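Local structure of trans-4-hydroxy-L-proline dehydratase (Clostridioides difficile 70-100-2010, 6VXC) at residues V589-K594 and D629-E634; A642-V647 and H715-G720. The protein dehydrates trans-4-hydroxy-L-proline to (S)-1-pyrroline-5-carboxylate as a glycyl radical enzyme, in the anaerobic breakdown of hydroxyproline. All coordinates share one frame; numbering follows the deposited sequence.

Interaction 1 (V589-K594 and D629-E634); sequences VFDKKK and DDYADE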
ATOM      1  N   VAL A 589     -38.131  -6.265   6.030  1.00 12.37           N
ATOM      2  CA  VAL A 589     -38.622  -6.589   7.371  1.00 13.56           C
ATOM      3  C   VAL A 589     -39.469  -5.457   7.945  1.00 15.52           C
ATOM      4  O   VAL A 589     -40.572  -5.690   8.442  1.00 16.42           O
ATOM      5  CB  VAL A 589     -37.451  -6.929   8.317  1.00 14.99           C
ATOM      6  CG1 VAL A 589     -37.988  -7.178   9.724  1.00 14.33           C
ATOM      7  CG2 VAL A 589     -36.674  -8.129   7.814  1.00 16.16           C
ATOM      8  N   PHE A 590     -38.998  -4.215   7.875  1.00 15.31           N
ATOM      9  CA  PHE A 590     -39.659  -3.134   8.594  1.00 19.13           C
ATOM     10  C   PHE A 590     -40.566  -2.266   7.734  1.00 18.23           C
ATOM     11  O   PHE A 590     -41.592  -1.801   8.239  1.00 20.36           O
ATOM     12  CB  PHE A 590     -38.616  -2.258   9.296  1.00 12.82           C
ATOM     13  CG  PHE A 590     -37.899  -2.965  10.402  1.00 15.20           C
ATOM     14  CD1 PHE A 590     -38.513  -3.149  11.636  1.00 15.30           C
ATOM     15  CD2 PHE A 590     -36.632  -3.482  10.207  1.00 15.63           C
ATOM     16  CE1 PHE A 590     -37.861  -3.812  12.658  1.00 14.70           C
ATOM     17  CE2 PHE A 590     -35.964  -4.148  11.217  1.00 16.80           C
ATOM     18  CZ  PHE A 590     -36.583  -4.321  12.449  1.00 16.84           C
ATOM     19  N   ASP A 591     -40.243  -2.033   6.459  1.00 14.72           N
ATOM     20  CA  ASP A 591     -41.069  -1.145   5.625  1.00 16.78           C
ATOM     21  C   ASP A 591     -42.176  -1.932   4.925  1.00 19.25           C
ATOM     22  O   ASP A 591     -43.357  -1.745   5.224  1.00 18.49           O
ATOM     23  CB  ASP A 591     -40.219  -0.366   4.612  1.00 19.24           C
ATOM     24  CG  ASP A 591     -39.539   0.871   5.218  1.00 29.50           C
ATOM     25  OD1 ASP A 591     -39.759   1.172   6.422  1.00 29.43           O
ATOM     26  OD2 ASP A 591     -38.791   1.563   4.481  1.00 30.14           O
ATOM     27  N   LYS A 592     -41.808  -2.807   3.987  1.00 17.69           N
ATOM     28  CA  LYS A 592     -42.805  -3.586   3.255  1.00 16.38           C
ATOM     29  C   LYS A 592     -43.306  -4.800   4.030  1.00 18.08           C
ATOM     30  O   LYS A 592     -44.351  -5.354   3.680  1.00 15.98           O
ATOM     31  CB  LYS A 592     -42.236  -4.058   1.920  1.00 17.59           C
ATOM     32  CG  LYS A 592     -41.723  -2.969   1.014  1.00 17.04           C
ATOM     33  CD  LYS A 592     -42.781  -1.916   0.753  1.00 20.01           C
ATOM     34  CE  LYS A 592     -42.188  -0.807  -0.095  1.00 25.69           C
ATOM     35  NZ  LYS A 592     -43.208   0.086  -0.686  1.00 31.51           N
ATOM     36  N   LYS A 593     -42.576  -5.242   5.049  1.00 17.05           N
ATOM     37  CA  LYS A 593     -43.020  -6.325   5.915  1.00 16.84           C
ATOM     38  C   LYS A 593     -43.362  -7.571   5.101  1.00 19.50           C
ATOM     39  O   LYS A 593     -44.432  -8.157   5.243  1.00 19.41           O
ATOM     40  CB  LYS A 593     -44.211  -5.880   6.769  1.00 22.02           C
ATOM     41  CG  LYS A 593     -43.964  -4.606   7.554  1.00 20.41           C
ATOM     42  CD  LYS A 593     -45.115  -4.315   8.523  1.00 28.01           C
ATOM     43  CE  LYS A 593     -44.776  -3.170   9.473  1.00 30.22           C
ATOM     44  NZ  LYS A 593     -44.629  -1.877   8.743  1.00 35.80           N
ATOM     45  N   LYS A 594     -42.453  -7.965   4.219  1.00 16.19           N
ATOM     46  CA  LYS A 594     -42.682  -9.173   3.442  1.00 15.70           C
ATOM     47  C   LYS A 594     -42.296 -10.424   4.213  1.00 17.33           C
ATOM     48  O   LYS A 594     -42.796 -11.507   3.908  1.00 18.64           O
ATOM     49  CB  LYS A 594     -41.907  -9.108   2.128  1.00 14.88           C
ATOM     50  CG  LYS A 594     -42.263  -7.915   1.247  1.00 17.83           C
ATOM     51  CD  LYS A 594     -41.601  -8.025  -0.122  1.00 17.05           C
ATOM     52  CE  LYS A 594     -41.777  -6.740  -0.909  1.00 16.28           C
ATOM     53  NZ  LYS A 594     -41.170  -6.817  -2.268  1.00 16.55           N
ATOM     54  N   ASP A 629     -29.858   5.418  -6.115  1.00 12.51           N
ATOM     55  CA  ASP A 629     -31.129   5.185  -5.432  1.00 13.76           C
ATOM     56  C   ASP A 629     -30.972   5.581  -3.963  1.00 14.92           C
ATOM     57  O   ASP A 629     -30.302   4.882  -3.199  1.00 13.73           O
ATOM     58  CB  ASP A 629     -31.538   3.720  -5.574  1.00 13.17           C
ATOM     59  CG  ASP A 629     -32.894   3.414  -4.963  1.00 14.67           C
ATOM     60  OD1 ASP A 629     -33.417   4.222  -4.170  1.00 18.62           O
ATOM     61  OD2 ASP A 629     -33.431   2.336  -5.287  1.00 17.33           O
ATOM     62  N   ASP A 630     -31.616   6.690  -3.569  1.00 15.37           N
ATOM     63  CA  ASP A 630     -31.430   7.246  -2.228  1.00 17.57           C
ATOM     64  C   ASP A 630     -31.944   6.327  -1.120  1.00 14.06           C
ATOM     65  O   ASP A 630     -31.473   6.434   0.012  1.00 18.79           O
ATOM     66  CB  ASP A 630     -32.098   8.623  -2.138  1.00 19.08           C
ATOM     67  CG  ASP A 630     -31.247   9.725  -2.756  1.00 20.79           C
ATOM     68  OD1 ASP A 630     -29.997   9.600  -2.766  1.00 20.13           O
ATOM     69  OD2 ASP A 630     -31.834  10.689  -3.276  1.00 27.12           O
ATOM     70  N   TYR A 631     -32.864   5.411  -1.413  1.00 15.79           N
ATOM     71  CA  TYR A 631     -33.279   4.463  -0.379  1.00 15.01           C
ATOM     72  C   TYR A 631     -32.085   3.651   0.107  1.00 16.92           C
ATOM     73  O   TYR A 631     -31.880   3.474   1.314  1.00 13.29           O
ATOM     74  CB  TYR A 631     -34.369   3.530  -0.901  1.00 15.66           C
ATOM     75  CG  TYR A 631     -35.045   2.749   0.196  1.00 14.41           C
ATOM     76  CD1 TYR A 631     -34.476   1.596   0.707  1.00 14.88           C
ATOM     77  CD2 TYR A 631     -36.259   3.176   0.725  1.00 16.01           C
ATOM     78  CE1 TYR A 631     -35.087   0.884   1.712  1.00 13.64           C
ATOM     79  CE2 TYR A 631     -36.888   2.463   1.735  1.00 22.17           C
ATOM     80  CZ  TYR A 631     -36.287   1.317   2.226  1.00 18.63           C
ATOM     81  OH  TYR A 631     -36.878   0.586   3.220  1.00 19.67           O
ATOM     82  N   ALA A 632     -31.267   3.161  -0.829  1.00 13.40           N
ATOM     83  CA  ALA A 632     -30.061   2.441  -0.443  1.00 12.92           C
ATOM     84  C   ALA A 632     -28.923   3.401  -0.088  1.00 13.22           C
ATOM     85  O   ALA A 632     -28.188   3.174   0.878  1.00 14.22           O
ATOM     86  CB  ALA A 632     -29.626   1.511  -1.577  1.00 10.66           C
ATOM     87  N   ASP A 633     -28.780   4.492  -0.842  1.00 14.54           N
ATOM     88  CA  ASP A 633     -27.611   5.344  -0.669  1.00 12.55           C
ATOM     89  C   ASP A 633     -27.640   6.114   0.645  1.00 12.83           C
ATOM     90  O   ASP A 633     -26.579   6.416   1.200  1.00 11.76           O
ATOM     91  CB  ASP A 633     -27.485   6.319  -1.838  1.00 11.41           C
ATOM     92  CG  ASP A 633     -27.168   5.619  -3.155  1.00 12.97           C
ATOM     93  OD1 ASP A 633     -26.903   4.398  -3.142  1.00 11.99           O
ATOM     94  OD2 ASP A 633     -27.154   6.313  -4.193  1.00 14.20           O
ATOM     95  N   GLU A 634     -28.827   6.449   1.153  1.00 14.01           N
ATOM     96  CA  GLU A 634     -28.899   7.095   2.458  1.00 13.97           C
ATOM     97  C   GLU A 634     -28.443   6.155   3.561  1.00 13.62           C
ATOM     98  O   GLU A 634     -27.923   6.602   4.589  1.00 14.00           O
ATOM     99  CB  GLU A 634     -30.327   7.563   2.747  1.00 17.04           C
ATOM    100  CG  GLU A 634     -30.737   8.786   1.985  1.00 22.82           C
ATOM    101  CD  GLU A 634     -32.182   9.173   2.236  1.00 37.11           C
ATOM    102  OE1 GLU A 634     -32.879   8.458   3.001  1.00 39.38           O
ATOM    103  OE2 GLU A 634     -32.619  10.189   1.658  1.00 38.42           O
TER
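A side-chain bridge between two helices, D591 to Y631, ties the C-terminal part of helix 575-591 to the start of helix 630-647. The backbones stay well apart, so the two side chains have to reach for each other from opposite directions. The hydroxyl of Y631 donates to the carboxylate, with Y631 OH 2.5 Å from D591 OD2. That is shorter than usual, so the exact length is doubtful. The direction is clearer: OD2 lies at the ring edge in the ring plane, and the angle CZ-OH...OD2 is about 119°, as expected for a phenol donor. OD2 sits on the CE2 side of the hydroxyl, with D591 OD2 3.5 Å from Y631 CE2. The carboxylate is turned 75° from the ring, so the two flat groups do not stack.

Y631 gets there by setting CG anti to its backbone N (chi1 -167°), which throws the ring out from the helix toward its partner. K586 makes a cation-pi contact with this ring, and T583 and P623 also touch it.

Behind the ring, D629 caps the start of the helix. Its side chain accepts from Y631 N, which lies 3.1 Å from D629 OD1 and approaches from above the carboxylate plane, while its carbonyl takes a second donor, D633 N reaching D629 O at 2.8 Å. At the end of segment 589-594, K593 leaves the helical conformation with positive phi, and its NZ folds back to F590 O at 3.1 Å. The whole is a surface tether between helices, built on a helix start with an aspartate N-cap.

Interaction 2 (A642-V647 and H715-G720); sequences AYYNEV and HIKTGG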
ATOM      1  N   ALA A 642     -21.366   6.508  10.667  1.00 12.69           N
ATOM      2  CA  ALA A 642     -21.142   5.812  11.928  1.00 13.69           C
ATOM      3  C   ALA A 642     -19.698   5.362  12.041  1.00 11.44           C
ATOM      4  O   ALA A 642     -19.081   5.494  13.105  1.00 11.49           O
ATOM      5  CB  ALA A 642     -22.083   4.613  12.052  1.00  8.77           C
ATOM      6  N   TYR A 643     -19.147   4.827  10.945  1.00 11.61           N
ATOM      7  CA  TYR A 643     -17.752   4.394  10.926  1.00  9.15           C
ATOM      8  C   TYR A 643     -16.806   5.571  11.110  1.00 10.10           C
ATOM      9  O   TYR A 643     -15.908   5.541  11.962  1.00 12.56           O
ATOM     10  CB  TYR A 643     -17.468   3.663   9.610  1.00  9.91           C
ATOM     11  CG  TYR A 643     -16.092   3.061   9.512  1.00 12.49           C
ATOM     12  CD1 TYR A 643     -15.685   2.068  10.392  1.00 12.24           C
ATOM     13  CD2 TYR A 643     -15.211   3.444   8.507  1.00 13.75           C
ATOM     14  CE1 TYR A 643     -14.435   1.484  10.290  1.00 13.67           C
ATOM     15  CE2 TYR A 643     -13.951   2.869   8.403  1.00 12.24           C
ATOM     16  CZ  TYR A 643     -13.568   1.889   9.297  1.00 14.23           C
ATOM     17  OH  TYR A 643     -12.326   1.294   9.219  1.00 14.23           O
ATOM     18  N   TYR A 644     -17.009   6.625  10.325  1.00 11.05           N
ATOM     19  CA  TYR A 644     -16.232   7.847  10.481  1.00 10.73           C
ATOM     20  C   TYR A 644     -16.300   8.361  11.916  1.00 11.53           C
ATOM     21  O   TYR A 644     -15.274   8.697  12.514  1.00 12.26           O
ATOM     22  CB  TYR A 644     -16.757   8.909   9.519  1.00 12.61           C
ATOM     23  CG  TYR A 644     -16.272  10.309   9.786  1.00 10.14           C
ATOM     24  CD1 TYR A 644     -15.054  10.741   9.285  1.00  9.66           C
ATOM     25  CD2 TYR A 644     -17.037  11.204  10.527  1.00 12.22           C
ATOM     26  CE1 TYR A 644     -14.596  12.012   9.523  1.00 10.56           C
ATOM     27  CE2 TYR A 644     -16.579  12.496  10.779  1.00 14.37           C
ATOM     28  CZ  TYR A 644     -15.350  12.888  10.264  1.00 11.03           C
ATOM     29  OH  TYR A 644     -14.857  14.140  10.484  1.00 14.77           O
ATOM     30  N   ASN A 645     -17.508   8.417  12.486  1.00 12.70           N
ATOM     31  CA  ASN A 645     -17.687   8.981  13.821  1.00 12.42           C
ATOM     32  C   ASN A 645     -17.061   8.112  14.900  1.00 13.01           C
ATOM     33  O   ASN A 645     -16.525   8.639  15.879  1.00 16.26           O
ATOM     34  CB  ASN A 645     -19.177   9.170  14.124  1.00 14.70           C
ATOM     35  CG  ASN A 645     -19.781  10.387  13.432  1.00 17.07           C
ATOM     36  OD1 ASN A 645     -19.122  11.396  13.234  1.00 16.51           O
ATOM     37  ND2 ASN A 645     -21.049  10.286  13.073  1.00 18.38           N
ATOM     38  N   GLU A 646     -17.098   6.794  14.732  1.00 13.34           N
ATOM     39  CA  GLU A 646     -16.568   5.900  15.752  1.00 10.77           C
ATOM     40  C   GLU A 646     -15.045   5.941  15.818  1.00 13.35           C
ATOM     41  O   GLU A 646     -14.470   5.784  16.905  1.00 14.09           O
ATOM     42  CB  GLU A 646     -17.050   4.482  15.478  1.00 11.82           C
ATOM     43  CG  GLU A 646     -16.705   3.491  16.553  1.00 12.73           C
ATOM     44  CD  GLU A 646     -17.296   3.884  17.878  1.00 13.64           C
ATOM     45  OE1 GLU A 646     -18.519   4.158  17.932  1.00 17.58           O
ATOM     46  OE2 GLU A 646     -16.530   3.917  18.858  1.00 17.35           O
ATOM     47  N   VAL A 647     -14.381   6.178  14.691  1.00 12.50           N
ATOM     48  CA  VAL A 647     -12.928   6.079  14.608  1.00 10.72           C
ATOM     49  C   VAL A 647     -12.245   7.441  14.710  1.00 10.90           C
ATOM     50  O   VAL A 647     -11.256   7.589  15.425  1.00 11.47           O
ATOM     51  CB  VAL A 647     -12.511   5.340  13.317  1.00  9.18           C
ATOM     52  CG1 VAL A 647     -10.990   5.419  13.132  1.00  9.60           C
ATOM     53  CG2 VAL A 647     -12.953   3.908  13.378  1.00  9.85           C
ATOM     54  N   HIS A 715     -15.946  12.012   0.681  1.00 12.44           N
ATOM     55  CA  HIS A 715     -14.548  11.646   0.506  1.00 11.24           C
ATOM     56  C   HIS A 715     -13.608  12.598   1.232  1.00 11.15           C
ATOM     57  O   HIS A 715     -12.542  12.178   1.685  1.00 12.90           O
ATOM     58  CB  HIS A 715     -14.214  11.594  -0.989  1.00 11.91           C
ATOM     59  CG  HIS A 715     -15.112  10.674  -1.747  1.00 12.71           C
ATOM     60  ND1 HIS A 715     -14.805   9.354  -1.959  1.00 11.29           N
ATOM     61  CD2 HIS A 715     -16.344  10.865  -2.280  1.00 14.00           C
ATOM     62  CE1 HIS A 715     -15.803   8.765  -2.597  1.00 10.64           C
ATOM     63  NE2 HIS A 715     -16.747   9.663  -2.809  1.00 13.13           N
ATOM     64  N   ILE A 716     -13.993  13.866   1.381  1.00 12.37           N
ATOM     65  CA  ILE A 716     -13.073  14.836   1.963  1.00 10.03           C
ATOM     66  C   ILE A 716     -12.747  14.496   3.412  1.00 12.91           C
ATOM     67  O   ILE A 716     -11.670  14.848   3.906  1.00 14.08           O
ATOM     68  CB  ILE A 716     -13.632  16.262   1.834  1.00 11.26           C
ATOM     69  CG1 ILE A 716     -13.993  16.568   0.381  1.00 14.30           C
ATOM     70  CG2 ILE A 716     -12.637  17.267   2.400  1.00 13.48           C
ATOM     71  CD1 ILE A 716     -12.921  16.193  -0.586  1.00 15.81           C
ATOM     72  N   LYS A 717     -13.656  13.817   4.108  1.00 13.80           N
ATOM     73  CA  LYS A 717     -13.481  13.422   5.506  1.00 12.28           C
ATOM     74  C   LYS A 717     -12.703  12.126   5.683  1.00 12.43           C
ATOM     75  O   LYS A 717     -12.579  11.659   6.815  1.00 15.43           O
ATOM     76  CB  LYS A 717     -14.846  13.291   6.181  1.00 12.41           C
ATOM     77  CG  LYS A 717     -15.561  14.612   6.343  1.00 16.93           C
ATOM     78  CD  LYS A 717     -16.917  14.428   7.020  1.00 23.45           C
ATOM     79  CE  LYS A 717     -17.625  15.774   7.141  1.00 25.32           C
ATOM     80  NZ  LYS A 717     -19.013  15.624   7.640  1.00 34.20           N
ATOM     81  N   THR A 718     -12.175  11.544   4.609  1.00 11.84           N
ATOM     82  CA  THR A 718     -11.401  10.314   4.677  1.00 10.40           C
ATOM     83  C   THR A 718      -9.948  10.578   4.297  1.00 11.74           C
ATOM     84  O   THR A 718      -9.577  11.661   3.836  1.00 12.25           O
ATOM     85  CB  THR A 718     -11.951   9.242   3.737  1.00 11.59           C
ATOM     86  OG1 THR A 718     -11.577   9.563   2.391  1.00 14.36           O
ATOM     87  CG2 THR A 718     -13.485   9.113   3.841  1.00 12.66           C
ATOM     88  N   GLY A 719      -9.129   9.543   4.471  1.00 10.40           N
ATOM     89  CA  GLY A 719      -7.800   9.519   3.900  1.00  7.60           C
ATOM     90  C   GLY A 719      -7.760   8.705   2.620  1.00 10.19           C
ATOM     91  O   GLY A 719      -6.735   8.092   2.306  1.00 13.12           O
ATOM     92  N   GLY A 720      -8.890   8.634   1.905  1.00 10.04           N
ATOM     93  CA  GLY A 720      -8.938   7.956   0.626  1.00  8.81           C
ATOM     94  C   GLY A 720      -9.954   6.825   0.535  1.00 12.66           C
ATOM     95  O   GLY A 720     -10.183   6.102   1.510  1.00 12.59           O
TER
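The carbonyl oxygen H715 O is gripped twice by T718, holding the short 3-10 turn that presents K717 to Y644. T718 OG1 donates to H715 O at 2.9 Å, using an in-plane lone pair of the carbonyl, while T718 N reaches H715 O at 3.0 Å. The threonine hydroxyl serves as acceptor too: G720 N lies 2.9 Å from T718 OG1, with an N-H...O angle of 159°, and this closes an ST turn.

Against this turn lies the phenol of Y644, so that the contact packs the end of helix 630-647, in the pyruvate formate lyase-like region, against the loop between helix 703-711 and strand 724-726, in the glycine radical region. With chi1 at 166° the ring projects away from the backbone N toward the loop, and crosses the lysine side chain at about a right angle. K717 runs extended beyond CG, and its aliphatic part passes over one face of the ring. K717 CD is 4.3 Å from the centroid of the Y644 ring and 24° off the normal, a CH-pi contact displaced toward the rim on the hydroxyl side. Nearer the backbone, K717 CB comes within 3.6 Å of Y644 CE1. The carbonyl of the same lysine approaches that carbon at the ring edge, K717 O lying 3.4 Å from Y644 CE1.

Further along the lysine, NZ has a long, weak ion pair with D714. The helix has its own anchors: Y643 OH is hydrogen-bonded to I570 O, and E646 meets both R650 and H518. The chemistry is therefore divided. Polar bonds shape each partner internally, whereas their meeting rests on dispersion and CH-pi packing of the lysine methylenes, the carbonyl adding at most weak electrostatic attraction to the ring-edge C-H.

In the fold
Helix 630-647 carries both contacts, interaction 1 at its first turn and interaction 2 near its other end, and each time a tyrosine does the reaching. Their centres are 24 Å apart, and the nearest atoms about 9 Å, so they do not touch. Interaction 1 lies farther out, 36 Å from the centre of the chain against 19 Å for interaction 2. The region following helix 703-711 meets the helix at both ends: K712 forms salt bridges with D630 and D633, and 715-720 packs on Y644. Neither contact is at the annotated sites, but G719 makes a backbone hydrogen bond with T457, the neighbour of E456, the proton acceptor inferred by similarity.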